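Local coordinates for sugar phosphate isomerase/epimerase (Parabacteroides distasonis, PDB 3L23), which probably acts as an isomerase on sugar phosphates and binds a magnesium ion in a xylose isomerase-like TIM barrel, at residues E25-D30 / M62-M67; A49-G54 / A115-L120; K105-W110 / F146-D151; P128-I133 / N168-R173; T206-V211 / P235-V240. All blocks are in the same frame, centred on the assembly; numbering follows the deposited sequence. Where two conformers were deposited one is given.

From the N terminus, interaction 1 closes a loop from the segment after strand 16-18 to helix 61-70. Before it closes, the chain has opened interaction 2, which joins the end of strand 45-52 to the last turns of helix 103-119, so the two cross; they also touch, Lys65 and Met62 packing against the end of that helix. Interaction 3 crosses interaction 2, shares helix 103-119 with it and ties that helix to helix 136-155. Interaction 4 crosses interaction 3 in turn, joining loops that follow strands 124-127 and 162-165. Interaction 5 comes last in series, bringing the entries to strands 211-216 and 238-243 together; a salt bridge from Lys210 to Asp151 joins it to interaction 3.

Interaction 1 (E25-D30 / M62-M67); sequences ELYKGD and MDFKKM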
# COMPACT_ATOMS: atom_id res chain seq x y z
N GLU A 25 15.48 2.59 10.83
CA GLU A 25 16.50 3.62 10.54
C GLU A 25 15.92 5.04 10.53
O GLU A 25 16.58 6.00 10.95
CB GLU A 25 17.23 3.31 9.23
CG GLU A 25 17.98 1.98 9.24
CD GLU A 25 18.59 1.64 7.88
OE1 GLU A 25 18.94 2.59 7.12
OE2 GLU A 25 18.77 0.41 7.64
N LEU A 26 14.67 5.17 10.09
CA LEU A 26 13.98 6.45 10.13
C LEU A 26 13.84 6.99 11.55
O LEU A 26 13.86 8.20 11.76
CB LEU A 26 12.61 6.34 9.48
CG LEU A 26 11.76 7.63 9.40
CD1 LEU A 26 12.52 8.75 8.71
CD2 LEU A 26 10.37 7.32 8.76
N TYR A 27 13.71 6.11 12.55
CA TYR A 27 13.46 6.54 13.91
C TYR A 27 14.69 6.51 14.82
O TYR A 27 14.60 6.90 15.99
CB TYR A 27 12.31 5.71 14.50
CG TYR A 27 11.04 5.86 13.73
CD1 TYR A 27 10.19 6.94 13.94
CD2 TYR A 27 10.68 4.93 12.76
CE1 TYR A 27 9.02 7.09 13.21
CE2 TYR A 27 9.53 5.09 11.99
CZ TYR A 27 8.69 6.16 12.23
OH TYR A 27 7.55 6.28 11.48
N LYS A 28 15.84 6.09 14.28
CA LYS A 28 17.09 6.07 15.04
C LYS A 28 17.81 7.40 14.94
O LYS A 28 18.07 7.89 13.86
CB LYS A 28 18.00 4.95 14.52
CG LYS A 28 19.39 4.95 15.11
N GLY A 29 18.17 7.96 16.08
CA GLY A 29 18.90 9.23 16.11
C GLY A 29 17.94 10.43 16.10
O GLY A 29 17.05 10.53 16.93
N ASP A 30 18.11 11.30 15.11
CA ASP A 30 17.40 12.56 14.98
C ASP A 30 16.40 12.38 13.84
O ASP A 30 16.79 12.44 12.68
CB ASP A 30 18.46 13.64 14.66
CG ASP A 30 17.88 15.02 14.37
OD1 ASP A 30 16.68 15.21 14.22
OD2 ASP A 30 18.71 15.95 14.24
N MSE A 62 0.81 14.40 14.70
CA MSE A 62 0.91 15.77 14.23
C MSE A 62 2.36 16.29 14.32
O MSE A 62 2.77 17.13 13.53
CB MSE A 62 -0.07 16.67 14.98
CG MSE A 62 -1.55 16.23 14.83
SE MSE A 62 -2.17 16.05 13.01
CE MSE A 62 -2.05 17.87 12.53
N ASP A 63 3.13 15.80 15.29
CA ASP A 63 4.56 16.13 15.39
C ASP A 63 5.37 15.52 14.23
O ASP A 63 6.30 16.14 13.72
CB ASP A 63 5.14 15.66 16.72
CG ASP A 63 4.53 16.37 17.91
OD1 ASP A 63 4.05 17.51 17.77
OD2 ASP A 63 4.54 15.79 19.02
N PHE A 64 5.04 14.30 13.84
CA PHE A 64 5.63 13.67 12.68
C PHE A 64 5.29 14.47 11.41
O PHE A 64 6.17 14.78 10.60
CB PHE A 64 5.15 12.22 12.51
CG PHE A 64 5.82 11.47 11.40
CD1 PHE A 64 5.37 11.56 10.09
CD2 PHE A 64 6.92 10.65 11.64
CE1 PHE A 64 5.97 10.88 9.07
CE2 PHE A 64 7.52 9.95 10.62
CZ PHE A 64 7.07 10.08 9.33
N LYS A 65 4.03 14.82 11.25
CA LYS A 65 3.60 15.64 10.13
C LYS A 65 4.40 16.94 10.02
O LYS A 65 4.88 17.27 8.95
CB LYS A 65 2.11 15.94 10.24
CG LYS A 65 1.52 16.72 9.06
CD LYS A 65 0.03 16.98 9.31
CE LYS A 65 -0.67 17.67 8.12
NZ LYS A 65 -0.30 19.09 8.03
N LYS A 66 4.55 17.66 11.13
CA LYS A 66 5.31 18.89 11.13
C LYS A 66 6.75 18.64 10.74
O LYS A 66 7.31 19.41 9.95
CB LYS A 66 5.21 19.66 12.48
CG LYS A 66 6.13 20.93 12.48
CD LYS A 66 5.83 22.01 13.42
CE LYS A 66 6.84 23.20 13.21
NZ LYS A 66 6.97 23.67 11.77
N MSE A 67 7.39 17.58 11.27
CA MSE A 67 8.80 17.34 10.91
C MSE A 67 8.95 17.00 9.43
O MSE A 67 9.88 17.44 8.77
CB MSE A 67 9.43 16.26 11.82
CG MSE A 67 9.61 16.72 13.25
SE MSE A 67 10.64 15.46 14.33
CE MSE A 67 9.22 14.20 14.68
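Phe64 meets Tyr27 and Leu26 with a single corner of its ring. Its CE2 lies 3.8 Å from OH of Tyr27 and 4.1 Å from CE1 of the same phenol, the two aromatic side chains crossing at about a right angle. Beside them, CD2 of Leu26 approaches CE2 of Phe64 at 4.3 Å, coming in at the edge of the phenylalanine ring near its plane. The contact is van der Waals packing, which suits flat rings and the branched end of Leu26; the phenol oxygen merely touches a ring carbon. With CG anti to the backbone N (chi1 -175°), Phe64 sends its ring off helix 61-70 toward the loop between strand 16-18 and helix 31-40 of this TIM barrel. Ile19, Ile56 and Val59 touch both Tyr27 and Phe64, and Leu35 backs Leu26. Farther along, Gly29 takes a positive phi with psi -123°, a conformation open mainly to a residue without CB, and Asp30 then N-caps helix 31-40, its OD1 accepting from Ala33 N.

Interaction 2 (A49-G54 / A115-L120); sequences AGYGKG and ADHAKL. With EDO (1,2-ethanediol), chain E.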
# COMPACT_ATOMS: atom_id res chain seq x y z
N ALA A 49 3.60 4.17 7.23
CA ALA A 49 3.37 2.86 7.79
C ALA A 49 3.49 3.08 9.26
O ALA A 49 4.07 4.09 9.70
CB ALA A 49 4.40 1.87 7.34
N GLY A 50 2.92 2.18 10.05
CA GLY A 50 3.13 2.27 11.50
C GLY A 50 2.23 3.24 12.24
O GLY A 50 2.51 3.58 13.40
N TYR A 51 1.16 3.70 11.58
CA TYR A 51 0.14 4.46 12.29
C TYR A 51 -0.55 3.59 13.36
O TYR A 51 -0.87 2.42 13.13
CB TYR A 51 -0.93 5.01 11.34
CG TYR A 51 -2.19 5.40 12.10
CD1 TYR A 51 -2.31 6.64 12.71
CD2 TYR A 51 -3.26 4.50 12.23
CE1 TYR A 51 -3.44 6.98 13.45
CE2 TYR A 51 -4.40 4.84 12.96
CZ TYR A 51 -4.48 6.08 13.55
OH TYR A 51 -5.59 6.45 14.28
N GLY A 52 -0.77 4.15 14.53
CA GLY A 52 -1.63 3.53 15.52
C GLY A 52 -1.93 4.48 16.66
O GLY A 52 -1.02 5.10 17.17
N LYS A 53 -3.19 4.56 17.06
CA LYS A 53 -3.60 5.36 18.19
C LYS A 53 -3.00 6.78 18.20
O LYS A 53 -2.40 7.20 19.16
CB LYS A 53 -3.24 4.58 19.47
CG LYS A 53 -3.83 3.15 19.48
CD LYS A 53 -3.55 2.37 20.77
CE LYS A 53 -4.43 1.10 20.83
NZ LYS A 53 -4.54 0.53 22.20
N GLY A 54 -3.19 7.51 17.10
CA GLY A 54 -2.75 8.88 17.00
C GLY A 54 -1.26 9.10 16.91
O GLY A 54 -0.80 10.24 17.12
N ALA A 115 -10.76 9.32 10.79
CA ALA A 115 -10.83 10.61 11.47
C ALA A 115 -9.43 11.18 11.69
O ALA A 115 -9.19 12.35 11.40
CB ALA A 115 -11.60 10.51 12.80
N ASP A 116 -8.50 10.33 12.16
CA ASP A 116 -7.11 10.72 12.35
C ASP A 116 -6.44 11.11 11.05
O ASP A 116 -5.72 12.09 11.00
CB ASP A 116 -6.29 9.60 13.05
CG ASP A 116 -6.41 9.64 14.60
OD1 ASP A 116 -7.00 10.59 15.16
OD2 ASP A 116 -5.86 8.72 15.25
N HIS A 117 -6.67 10.33 10.01
CA HIS A 117 -6.02 10.61 8.71
C HIS A 117 -6.60 11.84 8.01
O HIS A 117 -5.86 12.49 7.27
CB HIS A 117 -6.01 9.38 7.83
CG HIS A 117 -5.00 8.38 8.29
ND1 HIS A 117 -5.23 7.53 9.36
CD2 HIS A 117 -3.75 8.11 7.86
CE1 HIS A 117 -4.16 6.78 9.55
NE2 HIS A 117 -3.24 7.12 8.67
N ALA A 118 -7.86 12.19 8.30
CA ALA A 118 -8.43 13.44 7.83
C ALA A 118 -7.67 14.59 8.51
O ALA A 118 -7.30 15.57 7.86
CB ALA A 118 -9.93 13.53 8.13
N LYS A 119 -7.41 14.47 9.81
CA LYS A 119 -6.64 15.49 10.49
C LYS A 119 -5.22 15.59 9.95
O LYS A 119 -4.64 16.69 9.94
CB LYS A 119 -6.60 15.24 11.99
CG LYS A 119 -7.93 15.44 12.66
N LEU A 120 -4.66 14.47 9.51
CA LEU A 120 -3.33 14.46 8.89
C LEU A 120 -3.32 15.03 7.44
O LEU A 120 -2.24 15.25 6.88
CB LEU A 120 -2.73 13.05 8.86
CG LEU A 120 -2.19 12.41 10.14
CD1 LEU A 120 -1.88 10.91 9.93
CD2 LEU A 120 -0.95 13.20 10.63
C1 EDO E . -6.81 2.62 15.98
O1 EDO E . -7.41 3.80 15.46
C2 EDO E . -5.39 2.61 15.48
O2 EDO E . -4.53 1.85 16.32
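Gly54 and Asp116 mark the closest approach of the two backbones, with CA atoms 6.6 Å apart where the end of strand 45-52 and the turn beyond it pass the last turns of helix 103-119. Tyr51, its CG anti to the backbone N (chi1 162°), leans across to the helix and is met in two ways. At the edge of its ring, OH donates a very short hydrogen bond to Asp116 OD2, 2.5 Å away, the carboxylate plane standing 79° from the ring. Over one face comes His117 in a T-shaped (edge-to-face) stack, centroids 4.6 Å apart, its CE1 3.5 Å from Tyr51 CG. Both nitrogens of that imidazole are engaged elsewhere, ND1 with the carbonyl O of Thr113 and NE2 with Ser78 OG on strand 74-79, which fixes its rotation between helix and strand. Hence the C-H between them points at the tyrosine face, its polarised hydrogen probably meeting the pi electrons; the short phenol-carboxylate distance may reflect charge assistance, though its exact length is uncertain.

Interaction 3 (K105-W110 / F146-D151); sequences KIMEYW and FNQASD. With EDO (1,2-ethanediol), chain G.
Met107 and Trp110 meet Gln148 and Ala149 by packing alone, and the shortest polar bond lies just beyond them on Asp151, whose OD2 accepts from O1 of a 1,2-ethanediol, probably from the crystallisation liquor, at 2.5 Å; its other oxygen, OD1, forms a salt bridge with Lys210 NZ. Across the interface, the methyl of Ala149 sits over the face of Trp110 as a CH-pi contact, its CB 3.8 Å from the centroid of the five-membered ring and 24° off the normal. Ala149 CB comes closest to Trp110 CD1, at 3.5 Å; so small a side chain lets the broad indole lie close to the helix. Both helices belong to the outer layer of the TIM barrel, consecutive in the chain with strand 124-127 between them, and the short segments cross at -37° with axes 9.6 Å apart. Met107, bent at chi2 and chi3, curls against Gln148, its SE 3.7 Å from Gln148 CG and also 3.7 Å from Ala149 N. Gln148 lies extended, touching the selenomethionine with both its methylenes and its amide; OE1 is 3.7 Å from Met107 CE. Toward the barrel, Trp110 also packs on Leu125 and Gln127.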
# COMPACT_ATOMS: atom_id res chain seq x y z
N LYS A 105 -16.58 -4.06 14.92
CA LYS A 105 -15.23 -3.75 15.39
C LYS A 105 -14.38 -3.24 14.24
O LYS A 105 -13.60 -2.28 14.37
CB LYS A 105 -14.64 -5.02 15.99
CG LYS A 105 -13.53 -4.86 16.97
CD LYS A 105 -13.78 -5.85 18.14
N ILE A 106 -14.49 -3.90 13.09
CA ILE A 106 -13.78 -3.39 11.92
C ILE A 106 -14.23 -1.95 11.57
O ILE A 106 -13.38 -1.09 11.29
CB ILE A 106 -13.97 -4.32 10.70
CG1 ILE A 106 -13.31 -5.69 10.97
CG2 ILE A 106 -13.41 -3.70 9.42
CD1 ILE A 106 -13.59 -6.73 9.87
N MSE A 107 -15.53 -1.68 11.60
CA MSE A 107 -16.03 -0.35 11.25
C MSE A 107 -15.62 0.70 12.31
O MSE A 107 -15.36 1.86 11.96
CB MSE A 107 -17.54 -0.36 11.00
CG MSE A 107 -17.93 -1.26 9.81
SE MSE A 107 -17.08 -0.84 8.19
CE MSE A 107 -16.94 -2.73 7.51
N GLU A 108 -15.53 0.29 13.57
CA GLU A 108 -15.03 1.14 14.65
C GLU A 108 -13.57 1.55 14.40
O GLU A 108 -13.19 2.71 14.62
CB GLU A 108 -15.20 0.41 15.99
CG GLU A 108 -14.59 1.08 17.22
CD GLU A 108 -14.92 0.35 18.53
OE1 GLU A 108 -15.80 -0.54 18.55
OE2 GLU A 108 -14.29 0.68 19.56
N TYR A 109 -12.77 0.60 13.94
CA TYR A 109 -11.40 0.88 13.58
C TYR A 109 -11.35 1.89 12.45
O TYR A 109 -10.59 2.85 12.52
CB TYR A 109 -10.67 -0.39 13.11
CG TYR A 109 -9.28 -0.10 12.65
CD1 TYR A 109 -8.23 -0.06 13.56
CD2 TYR A 109 -9.01 0.18 11.33
CE1 TYR A 109 -6.97 0.27 13.16
CE2 TYR A 109 -7.77 0.48 10.95
CZ TYR A 109 -6.75 0.51 11.85
OH TYR A 109 -5.49 0.88 11.38
N TRP A 110 -12.12 1.66 11.40
CA TRP A 110 -12.05 2.55 10.25
C TRP A 110 -12.50 3.98 10.61
O TRP A 110 -11.90 4.94 10.15
CB TRP A 110 -12.84 2.00 9.04
CG TRP A 110 -12.08 0.89 8.37
CD1 TRP A 110 -12.48 -0.38 8.23
CD2 TRP A 110 -10.77 0.98 7.79
NE1 TRP A 110 -11.51 -1.12 7.60
CE2 TRP A 110 -10.44 -0.31 7.31
CE3 TRP A 110 -9.84 2.02 7.63
CZ2 TRP A 110 -9.24 -0.57 6.66
CZ3 TRP A 110 -8.65 1.77 7.01
CH2 TRP A 110 -8.36 0.47 6.53
N PHE A 146 -15.11 -4.30 2.64
CA PHE A 146 -14.34 -3.22 2.03
C PHE A 146 -15.28 -2.09 1.54
O PHE A 146 -14.99 -0.89 1.70
CB PHE A 146 -13.52 -3.73 0.85
CG PHE A 146 -12.31 -4.63 1.22
CD1 PHE A 146 -11.88 -4.81 2.53
CD2 PHE A 146 -11.57 -5.20 0.20
CE1 PHE A 146 -10.77 -5.64 2.82
CE2 PHE A 146 -10.45 -5.99 0.48
CZ PHE A 146 -10.06 -6.20 1.77
N ASN A 147 -16.39 -2.49 0.91
CA ASN A 147 -17.37 -1.51 0.41
C ASN A 147 -17.90 -0.67 1.59
O ASN A 147 -18.00 0.54 1.50
CB ASN A 147 -18.55 -2.17 -0.30
CG ASN A 147 -18.22 -2.66 -1.69
OD1 ASN A 147 -17.29 -2.18 -2.34
ND2 ASN A 147 -19.01 -3.61 -2.17
N GLN A 148 -18.23 -1.33 2.70
CA GLN A 148 -18.77 -0.61 3.86
C GLN A 148 -17.68 0.24 4.52
O GLN A 148 -17.98 1.34 4.99
CB GLN A 148 -19.37 -1.55 4.89
CG GLN A 148 -20.10 -0.76 5.97
CD GLN A 148 -20.78 -1.62 7.03
OE1 GLN A 148 -20.65 -2.85 7.04
NE2 GLN A 148 -21.48 -0.96 7.93
N ALA A 149 -16.44 -0.25 4.56
CA ALA A 149 -15.30 0.53 5.10
C ALA A 149 -15.17 1.84 4.36
O ALA A 149 -14.95 2.88 4.96
CB ALA A 149 -13.97 -0.26 5.04
N SER A 150 -15.33 1.80 3.04
CA SER A 150 -15.23 3.00 2.22
C SER A 150 -16.26 4.03 2.64
O SER A 150 -15.92 5.22 2.74
CB SER A 150 -15.41 2.64 0.75
OG SER A 150 -15.52 3.80 -0.03
N ASP A 151 -17.50 3.59 2.91
CA ASP A 151 -18.56 4.49 3.37
C ASP A 151 -18.16 5.17 4.68
O ASP A 151 -18.37 6.38 4.86
CB ASP A 151 -19.89 3.76 3.59
CG ASP A 151 -20.52 3.22 2.31
OD1 ASP A 151 -20.13 3.58 1.20
OD2 ASP A 151 -21.48 2.43 2.46
C1 EDO G . -21.96 -0.47 1.33
O1 EDO G . -22.78 0.68 1.17
C2 EDO G . -22.12 -1.35 0.11
O2 EDO G . -21.86 -0.61 -1.09

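Interaction 4 (P128-I133 / N168-R173); sequences PMMPTI and NMEFNR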
# COMPACT_ATOMS: atom_id res chain seq x y z
N PRO A 128 -3.09 -2.76 3.43
CA PRO A 128 -2.10 -3.55 2.65
C PRO A 128 -2.02 -5.04 2.88
O PRO A 128 -1.30 -5.71 2.14
CB PRO A 128 -0.79 -2.90 3.09
CG PRO A 128 -1.02 -2.67 4.56
CD PRO A 128 -2.50 -2.28 4.70
N MSE A 129 -2.72 -5.59 3.88
CA MSE A 129 -2.66 -7.02 4.17
C MSE A 129 -3.99 -7.72 3.88
O MSE A 129 -5.02 -7.23 4.24
CB MSE A 129 -2.26 -7.28 5.64
CG MSE A 129 -1.99 -8.76 5.97
SE MSE A 129 -0.42 -9.48 4.86
CE MSE A 129 0.56 -8.00 5.09
N MSE A 130 -3.92 -8.88 3.22
CA MSE A 130 -5.10 -9.64 2.88
C MSE A 130 -5.70 -10.34 4.10
O MSE A 130 -4.97 -10.99 4.89
CB MSE A 130 -4.75 -10.71 1.82
CG MSE A 130 -5.97 -11.22 1.10
SE MSE A 130 -5.56 -12.68 -0.12
CE MSE A 130 -5.35 -14.00 1.03
N PRO A 131 -7.05 -10.20 4.30
CA PRO A 131 -7.70 -11.06 5.29
C PRO A 131 -7.62 -12.53 4.89
O PRO A 131 -7.20 -12.87 3.79
CB PRO A 131 -9.18 -10.60 5.28
CG PRO A 131 -9.20 -9.32 4.61
CD PRO A 131 -8.00 -9.26 3.69
N THR A 132 -7.98 -13.39 5.81
CA THR A 132 -8.08 -14.80 5.50
C THR A 132 -9.16 -15.04 4.43
O THR A 132 -10.33 -14.75 4.68
CB THR A 132 -8.46 -15.59 6.75
OG1 THR A 132 -7.44 -15.39 7.74
CG2 THR A 132 -8.60 -17.08 6.45
N ILE A 133 -8.75 -15.55 3.27
CA ILE A 133 -9.67 -15.88 2.18
C ILE A 133 -9.27 -17.25 1.57
O ILE A 133 -8.17 -17.36 0.99
CB ILE A 133 -9.67 -14.84 1.06
CG1 ILE A 133 -10.06 -13.44 1.60
CG2 ILE A 133 -10.61 -15.30 -0.07
CD1 ILE A 133 -9.81 -12.26 0.63
N ASN A 168 1.22 -11.19 -3.02
CA ASN A 168 0.97 -12.22 -4.03
C ASN A 168 -0.05 -13.25 -3.64
O ASN A 168 -0.49 -14.01 -4.50
CB ASN A 168 2.29 -12.91 -4.48
CG ASN A 168 3.06 -13.56 -3.35
OD1 ASN A 168 2.81 -13.33 -2.15
ND2 ASN A 168 4.08 -14.35 -3.74
N MSE A 169 -0.46 -13.26 -2.38
CA MSE A 169 -1.48 -14.22 -1.95
C MSE A 169 -2.80 -14.02 -2.67
O MSE A 169 -3.60 -14.94 -2.78
CB MSE A 169 -1.76 -14.15 -0.43
CG MSE A 169 -0.60 -14.43 0.52
SE MSE A 169 0.47 -12.76 0.77
CE MSE A 169 -0.94 -11.50 0.74
N GLU A 170 -3.05 -12.79 -3.10
CA GLU A 170 -4.29 -12.45 -3.83
C GLU A 170 -4.35 -13.17 -5.18
O GLU A 170 -5.40 -13.23 -5.81
CB GLU A 170 -4.40 -10.93 -4.02
CG GLU A 170 -4.56 -10.12 -2.75
CD GLU A 170 -3.29 -9.81 -1.99
OE1 GLU A 170 -2.19 -10.31 -2.33
OE2 GLU A 170 -3.39 -8.96 -1.09
N PHE A 171 -3.21 -13.67 -5.66
CA PHE A 171 -3.22 -14.42 -6.92
C PHE A 171 -3.36 -15.91 -6.72
O PHE A 171 -3.41 -16.65 -7.70
CB PHE A 171 -2.03 -13.99 -7.78
CG PHE A 171 -2.09 -12.55 -8.09
CD1 PHE A 171 -2.97 -12.06 -9.02
CD2 PHE A 171 -1.35 -11.63 -7.33
CE1 PHE A 171 -3.08 -10.70 -9.23
CE2 PHE A 171 -1.43 -10.31 -7.55
CZ PHE A 171 -2.31 -9.82 -8.49
N ASN A 172 -3.44 -16.37 -5.47
CA ASN A 172 -3.87 -17.73 -5.22
C ASN A 172 -5.32 -17.91 -5.71
O ASN A 172 -6.10 -16.98 -5.70
CB ASN A 172 -3.87 -18.05 -3.72
CG ASN A 172 -2.48 -18.14 -3.11
OD1 ASN A 172 -1.49 -18.40 -3.78
ND2 ASN A 172 -2.43 -17.94 -1.81
N ARG A 173 -5.67 -19.12 -6.11
CA ARG A 173 -6.97 -19.35 -6.68
C ARG A 173 -7.85 -20.02 -5.63
O ARG A 173 -7.36 -20.83 -4.85
CB ARG A 173 -6.87 -20.21 -7.95
CG ARG A 173 -6.16 -19.50 -9.09
CD ARG A 173 -5.89 -20.41 -10.32
NE ARG A 173 -5.20 -19.64 -11.35
CZ ARG A 173 -5.79 -18.88 -12.27
NH1 ARG A 173 -7.11 -18.80 -12.34
NH2 ARG A 173 -5.04 -18.19 -13.12
O HOH W 1 -1.83 -8.13 0.96
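Met130 supplies the apolar part of the contact, packing on both Met169 and Glu170. Its chi1 of -161° swings CG away from the backbone N, and the chain then stays extended up to chi3, where a bend lands CE 3.9 Å from Met169 CB. The two selenomethionines run side by side, head to tail: Met169 CE, at the end of a twice-bent chain, returns to within 4.0 Å of Met130 CB. Glu170 joins through its aliphatic part, CG lying 3.8 Å from Met130 SE. Long flexible chains suit such a seam between two irregular loops. The polar part runs through a water that links Pro128 O and Glu170 OE2, 2.7 Å from each; it has more acceptors around it than protons, so these bonds may not all exist at once. OE2 of Glu170 also hydrogen-bonds Tyr164 OH. Pro128 O has a second role as acceptor for ND1 of His165, a magnesium ligand, and so positions that imidazole from the second shell. Both loops follow parallel strands, 124-127 and 162-165, and the Glu170 side chain lies about 10 Å from the bound magnesium: the arrangement is that of a TIM barrel, whose loops at the C-terminal strand ends surround the metal site.

Interaction 5 (T206-V211 / P235-V240); sequences TDPSKV and PDRIKV. With EDO (1,2-ethanediol), chain G.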
# COMPACT_ATOMS: atom_id res chain seq x y z
N THR A 206 -16.15 -5.59 -5.57
CA THR A 206 -16.04 -4.31 -4.87
C THR A 206 -16.61 -3.25 -5.81
O THR A 206 -16.55 -3.39 -7.03
CB THR A 206 -14.64 -3.95 -4.45
OG1 THR A 206 -13.75 -3.99 -5.57
CG2 THR A 206 -14.18 -4.91 -3.36
N ASP A 207 -17.23 -2.24 -5.24
CA ASP A 207 -17.95 -1.17 -5.96
C ASP A 207 -16.88 -0.18 -6.43
O ASP A 207 -16.20 0.41 -5.60
CB ASP A 207 -18.93 -0.52 -5.00
CG ASP A 207 -19.76 0.58 -5.62
OD1 ASP A 207 -19.29 1.24 -6.57
OD2 ASP A 207 -20.91 0.78 -5.12
N PRO A 208 -16.76 0.05 -7.76
CA PRO A 208 -15.72 0.98 -8.22
C PRO A 208 -15.85 2.42 -7.74
O PRO A 208 -14.86 3.15 -7.79
CB PRO A 208 -15.85 0.96 -9.74
CG PRO A 208 -16.62 -0.24 -10.05
CD PRO A 208 -17.53 -0.49 -8.89
N SER A 209 -17.02 2.80 -7.28
CA SER A 209 -17.24 4.15 -6.77
C SER A 209 -16.80 4.24 -5.31
O SER A 209 -16.81 5.32 -4.73
CB SER A 209 -18.71 4.55 -6.88
OG SER A 209 -19.51 3.87 -5.91
N LYS A 210 -16.46 3.10 -4.72
CA LYS A 210 -16.09 3.04 -3.30
C LYS A 210 -14.67 2.52 -2.97
O LYS A 210 -14.05 2.97 -1.99
CB LYS A 210 -17.06 2.14 -2.58
CG LYS A 210 -18.48 2.59 -2.66
CD LYS A 210 -19.41 1.66 -1.88
CE LYS A 210 -20.86 2.02 -2.13
NZ LYS A 210 -21.44 2.86 -1.13
N VAL A 211 -14.18 1.56 -3.77
CA VAL A 211 -12.91 0.84 -3.53
C VAL A 211 -12.00 1.00 -4.73
O VAL A 211 -12.46 0.84 -5.86
CB VAL A 211 -13.18 -0.65 -3.30
CG1 VAL A 211 -11.90 -1.51 -3.28
CG2 VAL A 211 -14.07 -0.85 -2.03
N PRO A 235 -8.17 -0.08 -15.93
CA PRO A 235 -7.65 1.29 -15.79
C PRO A 235 -8.52 2.13 -14.88
O PRO A 235 -8.06 3.12 -14.35
CB PRO A 235 -7.70 1.83 -17.22
CG PRO A 235 -8.68 1.03 -17.92
CD PRO A 235 -8.65 -0.34 -17.30
N ASP A 236 -9.78 1.74 -14.70
CA ASP A 236 -10.71 2.43 -13.81
C ASP A 236 -10.52 2.11 -12.31
O ASP A 236 -11.09 2.81 -11.45
CB ASP A 236 -12.17 2.11 -14.20
CG ASP A 236 -12.51 0.58 -14.23
OD1 ASP A 236 -11.68 -0.29 -14.66
OD2 ASP A 236 -13.69 0.27 -13.89
N ARG A 237 -9.79 1.04 -12.00
CA ARG A 237 -9.69 0.55 -10.63
C ARG A 237 -8.32 0.74 -9.99
O ARG A 237 -8.22 0.85 -8.77
CB ARG A 237 -10.00 -0.95 -10.62
CG ARG A 237 -11.31 -1.33 -11.29
CD ARG A 237 -12.53 -0.60 -10.72
NE ARG A 237 -12.68 -0.67 -9.27
CZ ARG A 237 -13.16 -1.70 -8.59
NH1 ARG A 237 -13.50 -2.82 -9.18
NH2 ARG A 237 -13.28 -1.62 -7.28
N ILE A 238 -7.26 0.70 -10.78
CA ILE A 238 -5.90 0.78 -10.23
C ILE A 238 -5.43 2.22 -10.29
O ILE A 238 -5.17 2.72 -11.38
CB ILE A 238 -4.94 -0.15 -10.99
CG1 ILE A 238 -5.40 -1.62 -10.83
CG2 ILE A 238 -3.51 0.11 -10.47
CD1 ILE A 238 -4.84 -2.60 -11.88
N LYS A 239 -5.39 2.89 -9.14
CA LYS A 239 -5.20 4.34 -9.07
C LYS A 239 -3.87 4.79 -8.50
O LYS A 239 -3.53 5.97 -8.62
CB LYS A 239 -6.30 4.93 -8.22
CG LYS A 239 -7.69 4.65 -8.77
CD LYS A 239 -8.19 5.72 -9.66
CE LYS A 239 -9.65 5.45 -10.13
NZ LYS A 239 -10.61 5.09 -9.00
N VAL A 240 -3.14 3.89 -7.85
CA VAL A 240 -1.85 4.20 -7.23
C VAL A 240 -0.95 3.00 -7.44
O VAL A 240 -1.46 1.91 -7.53
CB VAL A 240 -2.01 4.46 -5.70
CG1 VAL A 240 -0.69 4.91 -5.07
CG2 VAL A 240 -3.14 5.51 -5.42
C1 EDO G . -21.96 -0.47 1.33
O1 EDO G . -22.78 0.68 1.17
C2 EDO G . -22.12 -1.35 0.11
O2 EDO G . -21.86 -0.61 -1.09
O HOH W 2 -12.21 2.05 -8.40
O HOH W 3 -13.46 4.16 -10.43
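Arg237 and Pro208 meet where two loops lead into adjacent parallel strands of the TIM barrel, 211-216 and 238-243. From CB the arginine chain is set beside its own backbone N (chi1 -53°) and folds again at chi2 and chi3, which carries it over to the proline. CD passes 3.8 Å from Pro208 CB. NE is 3.6 Å from the same CB and donates to a water 2.9 Å away, one that also lies near Pro208 O and Val211 O. CZ comes 3.7 Å from Pro208 CA, so the proline covers one face of the guanidinium with hydrocarbon and leaves its edge for polar partners. NH1 goes to the carbonyl O of Leu203. NH2 holds two acceptors, both close to the guanidinium plane: Thr206 OG1 at 3.0 Å, with an N-H...O angle of 162°, and Val211 O, also at 3.0 Å and almost straight at 178°, although NH2 lies above the plane of that carbonyl. Thr206 OG1 also hydrogen-bonds Met202 O, a double role that suits a hydroxyl. The 206-211 loop itself is braced by an Asx turn: Asp207 OD1 accepts from Ser209 N, 2.8 Å away, and from Ser209 OG, both on the same carboxylate face.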